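Local coordinates for protein phosphoribosylaminoimidazole carboxylase (Bombyx mori, PDB 4JA0) that is a bifunctional enzyme of purine biosynthesis, probably joining AIR carboxylase and SAICAR synthetase activities in a single chain, at residues 99-104 against 166-171; 130-135 against 140-145. All blocks are in the same frame, centred on the assembly; numbering follows the deposited sequence.

Interaction 1: residues 99-104 against 166-171. With SO4 (sulfate ion), chain J.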
# COMPACT_ATOMS: atom_id res chain seq x y z
N ILE A 99 -3.20 51.65 26.61
CA ILE A 99 -3.29 51.71 25.16
C ILE A 99 -4.74 51.62 24.75
O ILE A 99 -5.49 50.79 25.27
CB ILE A 99 -2.57 50.53 24.49
CG1 ILE A 99 -1.14 50.42 25.00
CG2 ILE A 99 -2.63 50.66 22.96
CD1 ILE A 99 -0.26 51.60 24.60
N GLU A 100 -5.15 52.49 23.84
CA GLU A 100 -6.42 52.30 23.16
C GLU A 100 -6.19 51.46 21.89
O GLU A 100 -5.43 51.84 21.01
CB GLU A 100 -7.07 53.64 22.83
CG GLU A 100 -7.58 54.38 24.05
CD GLU A 100 -8.11 55.76 23.72
OE1 GLU A 100 -8.09 56.12 22.52
OE2 GLU A 100 -8.55 56.46 24.65
N TRP A 101 -6.86 50.31 21.83
CA TRP A 101 -6.75 49.41 20.68
C TRP A 101 -7.90 49.66 19.69
O TRP A 101 -9.06 49.42 20.01
CB TRP A 101 -6.71 47.95 21.13
CG TRP A 101 -5.60 47.69 22.09
CD1 TRP A 101 -5.58 47.99 23.43
CD2 TRP A 101 -4.32 47.11 21.79
NE1 TRP A 101 -4.37 47.62 23.98
CE2 TRP A 101 -3.59 47.07 22.99
CE3 TRP A 101 -3.74 46.61 20.63
CZ2 TRP A 101 -2.28 46.56 23.06
CZ3 TRP A 101 -2.45 46.10 20.70
CH2 TRP A 101 -1.74 46.07 21.90
N VAL A 102 -7.56 50.19 18.52
CA VAL A 102 -8.55 50.65 17.55
C VAL A 102 -8.57 49.77 16.31
O VAL A 102 -7.52 49.36 15.82
CB VAL A 102 -8.28 52.13 17.14
CG1 VAL A 102 -9.21 52.55 16.04
CG2 VAL A 102 -8.42 53.05 18.31
N THR A 103 -9.76 49.42 15.83
CA THR A 103 -9.91 48.62 14.60
C THR A 103 -10.81 49.35 13.62
O THR A 103 -11.83 49.89 14.02
CB THR A 103 -10.52 47.21 14.87
OG1 THR A 103 -9.84 46.60 15.97
CG2 THR A 103 -10.31 46.33 13.68
N ARG A 104 -10.44 49.34 12.34
CA ARG A 104 -11.23 49.96 11.28
C ARG A 104 -11.51 49.00 10.16
O ARG A 104 -10.63 48.24 9.77
CB ARG A 104 -10.46 51.13 10.68
CG ARG A 104 -9.83 52.02 11.70
CD ARG A 104 -9.03 53.10 11.02
NE ARG A 104 -8.21 53.83 11.98
CZ ARG A 104 -8.65 54.86 12.69
NH1 ARG A 104 -9.90 55.30 12.53
NH2 ARG A 104 -7.84 55.46 13.55
N ASP A 166 1.01 40.74 20.45
CA ASP A 166 0.46 39.87 19.40
C ASP A 166 -0.95 39.45 19.79
O ASP A 166 -1.88 39.61 19.01
CB ASP A 166 1.33 38.63 19.16
CG ASP A 166 2.62 38.94 18.37
OD1 ASP A 166 2.64 39.94 17.61
OD2 ASP A 166 3.63 38.19 18.53
N TYR A 167 -1.12 38.98 21.02
CA TYR A 167 -2.43 38.55 21.50
C TYR A 167 -3.50 39.66 21.43
O TYR A 167 -4.63 39.41 21.00
CB TYR A 167 -2.32 38.05 22.94
CG TYR A 167 -3.65 37.69 23.54
CD1 TYR A 167 -4.22 36.47 23.30
CD2 TYR A 167 -4.34 38.60 24.34
CE1 TYR A 167 -5.44 36.13 23.84
CE2 TYR A 167 -5.57 38.27 24.88
CZ TYR A 167 -6.12 37.03 24.63
OH TYR A 167 -7.34 36.68 25.16
N MET A 168 -3.13 40.87 21.85
CA MET A 168 -4.05 42.01 21.88
C MET A 168 -4.40 42.51 20.48
O MET A 168 -5.51 42.99 20.24
CB MET A 168 -3.51 43.12 22.77
CG MET A 168 -3.60 42.80 24.25
SD MET A 168 -3.00 44.10 25.36
CE MET A 168 -1.22 43.92 25.26
N ARG A 169 -3.46 42.42 19.54
CA ARG A 169 -3.78 42.77 18.17
C ARG A 169 -4.77 41.78 17.67
O ARG A 169 -5.80 42.15 17.13
CB ARG A 169 -2.56 42.74 17.27
CG ARG A 169 -2.85 43.13 15.82
CD ARG A 169 -1.97 42.38 14.82
NE ARG A 169 -0.64 42.11 15.38
CZ ARG A 169 -0.17 40.90 15.67
NH1 ARG A 169 -0.90 39.82 15.41
NH2 ARG A 169 1.03 40.76 16.20
N LYS A 170 -4.47 40.51 17.87
CA LYS A 170 -5.35 39.47 17.37
C LYS A 170 -6.72 39.52 18.04
O LYS A 170 -7.74 39.37 17.37
CB LYS A 170 -4.70 38.09 17.52
CG LYS A 170 -3.52 37.82 16.55
CD LYS A 170 -3.08 36.39 16.64
CE LYS A 170 -2.32 36.17 17.91
NZ LYS A 170 -2.11 34.73 18.25
N ALA A 171 -6.73 39.80 19.34
CA ALA A 171 -8.00 39.87 20.06
C ALA A 171 -8.85 41.05 19.63
O ALA A 171 -10.06 40.92 19.48
CB ALA A 171 -7.74 39.95 21.56
S SO4 J . -10.64 58.37 14.84
O1 SO4 J . -11.27 59.64 15.20
O2 SO4 J . -10.46 58.41 13.39
O3 SO4 J . -9.35 58.24 15.52
O4 SO4 J . -11.49 57.23 15.19

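Interaction 2: residues 130-135 against 140-145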
# COMPACT_ATOMS: atom_id res chain seq x y z
N GLU A 130 -4.79 49.68 14.92
CA GLU A 130 -3.84 50.70 15.37
C GLU A 130 -3.84 50.89 16.88
O GLU A 130 -4.81 50.56 17.57
CB GLU A 130 -4.13 52.03 14.69
CG GLU A 130 -4.07 51.91 13.19
CD GLU A 130 -4.48 53.16 12.45
OE1 GLU A 130 -5.45 53.82 12.87
OE2 GLU A 130 -3.80 53.47 11.44
N THR A 131 -2.74 51.42 17.38
CA THR A 131 -2.61 51.60 18.82
C THR A 131 -2.34 53.04 19.19
O THR A 131 -1.69 53.78 18.44
CB THR A 131 -1.53 50.67 19.42
OG1 THR A 131 -0.41 50.59 18.53
CG2 THR A 131 -2.08 49.31 19.54
N PHE A 132 -2.87 53.42 20.34
CA PHE A 132 -2.75 54.77 20.84
C PHE A 132 -2.44 54.79 22.31
O PHE A 132 -3.01 54.04 23.09
CB PHE A 132 -4.02 55.55 20.54
CG PHE A 132 -4.27 55.74 19.09
CD1 PHE A 132 -5.06 54.85 18.38
CD2 PHE A 132 -3.69 56.79 18.41
CE1 PHE A 132 -5.28 55.01 17.01
CE2 PHE A 132 -3.91 56.96 17.05
CZ PHE A 132 -4.71 56.06 16.35
N PHE A 133 -1.53 55.69 22.67
CA PHE A 133 -1.09 55.89 24.03
C PHE A 133 -1.93 57.00 24.66
O PHE A 133 -2.76 57.61 23.99
CB PHE A 133 0.38 56.27 24.05
CG PHE A 133 0.96 56.34 25.43
CD1 PHE A 133 0.93 55.21 26.25
CD2 PHE A 133 1.51 57.51 25.91
CE1 PHE A 133 1.45 55.27 27.53
CE2 PHE A 133 2.02 57.57 27.18
CZ PHE A 133 1.99 56.45 28.00
N LYS A 134 -1.73 57.25 25.95
CA LYS A 134 -2.39 58.36 26.64
C LYS A 134 -1.55 59.66 26.32
O LYS A 134 -0.55 59.53 25.63
CB LYS A 134 -2.52 57.96 28.11
CG LYS A 134 -3.23 56.60 28.21
CD LYS A 134 -4.30 56.42 27.10
CE LYS A 134 -5.05 55.09 27.17
NZ LYS A 134 -5.93 54.91 28.36
N ASP A 135 -1.87 60.89 26.77
CA ASP A 135 -2.45 61.25 28.05
C ASP A 135 -3.42 62.44 27.92
O ASP A 135 -3.24 63.34 27.08
CB ASP A 135 -1.27 61.66 28.96
CG ASP A 135 -1.65 61.77 30.42
OD1 ASP A 135 -0.79 61.43 31.25
OD2 ASP A 135 -2.79 62.20 30.73
N ASP A 140 -2.94 62.07 23.39
CA ASP A 140 -3.11 60.64 23.06
C ASP A 140 -2.53 60.22 21.71
O ASP A 140 -3.28 59.91 20.80
CB ASP A 140 -4.59 60.23 23.15
CG ASP A 140 -5.12 60.25 24.57
OD1 ASP A 140 -4.45 60.84 25.45
OD2 ASP A 140 -6.19 59.65 24.80
N PRO A 141 -1.18 60.19 21.58
CA PRO A 141 -0.47 59.93 20.32
C PRO A 141 -0.42 58.46 19.87
O PRO A 141 -0.49 57.53 20.67
CB PRO A 141 0.96 60.41 20.63
CG PRO A 141 1.13 60.12 22.08
CD PRO A 141 -0.23 60.36 22.70
N GLN A 142 -0.27 58.27 18.56
CA GLN A 142 -0.21 56.95 17.97
C GLN A 142 1.15 56.31 18.28
O GLN A 142 2.19 56.97 18.26
CB GLN A 142 -0.46 57.05 16.46
CG GLN A 142 -0.55 55.71 15.72
CD GLN A 142 -1.11 55.84 14.31
OE1 GLN A 142 -1.39 56.94 13.85
NE2 GLN A 142 -1.30 54.71 13.63
N TRP A 143 1.12 55.02 18.62
CA TRP A 143 2.34 54.26 18.86
C TRP A 143 2.42 53.10 17.91
O TRP A 143 1.40 52.56 17.49
CB TRP A 143 2.39 53.70 20.28
CG TRP A 143 2.87 54.67 21.29
CD1 TRP A 143 2.94 56.02 21.16
CD2 TRP A 143 3.35 54.36 22.61
NE1 TRP A 143 3.44 56.58 22.31
CE2 TRP A 143 3.69 55.58 23.22
CE3 TRP A 143 3.50 53.17 23.33
CZ2 TRP A 143 4.18 55.66 24.53
CZ3 TRP A 143 4.00 53.25 24.63
CH2 TRP A 143 4.33 54.49 25.21
N SER A 144 3.64 52.69 17.62
CA SER A 144 3.88 51.49 16.88
C SER A 144 3.92 50.35 17.89
O SER A 144 3.96 50.59 19.11
CB SER A 144 5.21 51.58 16.12
OG SER A 144 6.31 51.78 17.00
N GLU A 145 3.88 49.11 17.39
CA GLU A 145 4.02 47.95 18.24
C GLU A 145 5.39 47.97 18.87
O GLU A 145 5.54 47.65 20.04
CB GLU A 145 3.78 46.66 17.46
CG GLU A 145 2.29 46.41 17.19
CD GLU A 145 1.97 45.06 16.57
OE1 GLU A 145 2.90 44.32 16.16
OE2 GLU A 145 0.75 44.75 16.47
O HOH W 1 -0.90 52.32 15.38

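Interaction 1: residues 99-104 against 166-171
The indole of Trp-101 carries Met-168 on one face and Ile-99, from its own segment, on the other. Met-168 CB stands over the six-membered ring, 3.6 Å from its centroid and only 14° off the ring normal, which makes this a CH-pi contact. The sulfur lies further out: Met-168 SD is 4.3 Å from the same centroid at 47° to the normal, an oblique Met-aromatic approach, and comes within 3.4 Å of Trp-101 CZ2. With CG of Met-168 anti to its carbonyl carbon and a bend at chi3 (-78°), the thioether folds back so that CE also reaches Trp-101 CZ2, at 3.6 Å. On the opposite face Ile-99 CG2 sits 3.6 Å above the indole plane, toward the rim. The second flat group, the guanidinium of Arg-104, takes no part in the helix packing. It has Val-102 CG1 over one face, while a sulfate, probably from the crystallisation liquor, lies in plane at its edge, where Arg-104 NH1 donates to SO4 O2 over 3.3 Å.

No hydrogen bond joins 99-104 to 166-171. The contact is a strand-on-helix packing within the SAICAR synthetase part of the chain: strand 100-104 belongs to an antiparallel sheet, and helix 162-183 lies against the side of that sheet from which Trp-101 projects. The backbones stay well apart, Trp-101 CA and Arg-169 CA being 7.7 Å from each other, so the indole spans the gap.

Phe-197, from strand 188-200, meets the Trp-101 ring edge-to-face and also touches Met-168. The guanidinium of Arg-169 is tied by NE to Glu-145. Arg-104 NE forms a salt bridge with Glu-130, and Ser-110 N also binds the sulfate.

Interaction 2: residues 130-135 against 140-145
Phe-133 N and Pro-141 O form a nearly straight hydrogen bond of 2.9 Å, with an angle of 173° at the hydrogen. Two more bonds link Thr-131 and Trp-143. Trp-143 N donates to Thr-131 O over 3.1 Å, arriving 43° out of the carbonyl plane. In the other direction the hydroxyl Thr-131 OG1 donates to Trp-143 O at 2.9 Å; the first torsion of Thr-131 sets OG1 between the backbone N and the carbonyl carbon, facing this acceptor. A water bridges the same two residues as well: it accepts from Thr-131 N and Gln-142 NE2 and donates to Trp-143 O, which is thereby gripped twice. Between these bonds Phe-132 and Gln-142 form an antiparallel non-hydrogen-bonded pair, their CA atoms 4.4 Å apart.

Packing divides between the two sides of this beta hairpin. On one, Gln-142 CB lies 3.5 Å from Phe-132 CE2. On the other, Phe-133 and Trp-143 make an offset stack, the phenyl centroid 4.2 Å from that of the indole six-membered ring and the planes at 11°. Phe-133 CB meanwhile sits over the five-membered ring, 3.6 Å from its centroid, so both parts of the indole are used. With an alanine here in place of Trp-143, the Phe-133 ring would probably lose its stacking partner and be freer to turn.

Strand 123-132 is flanked by this short, weakly bonded strand 142-143 and by strand 100-104, its neighbour in the same antiparallel sheet. Ser-144 then caps the start of helix 145-150, its OG also bonded to Asn-115 of a neighbouring subunit, while Ile-148 of that helix packs on both Thr-131 and Trp-143.

In the fold
Interaction 1 is a buried contact and interaction 2 a surface one, although their centres are only about 11 Å apart. They share one antiparallel sheet: strands 100-104 and 123-132 are neighbours in it, joined between Glu-100 N and Phe-132 O at 2.7 Å, a probable hydrogen bond. Trp-101 CE3 also packs 3.4 Å from Thr-131 CG2, linking the two contacts through side chains. Their chemistry follows their place. Between 99-104 and segment 166-171 of helix 162-183 the contact is apolar, CH-pi and sulfur-aromatic, with no hydrogen bond, whereas hairpin 130-135/140-145 relies on backbone bonds, a threonine hydroxyl bond, a water and a stacked ring pair. Along the chain, interaction 2 lies inside the loop closed by interaction 1.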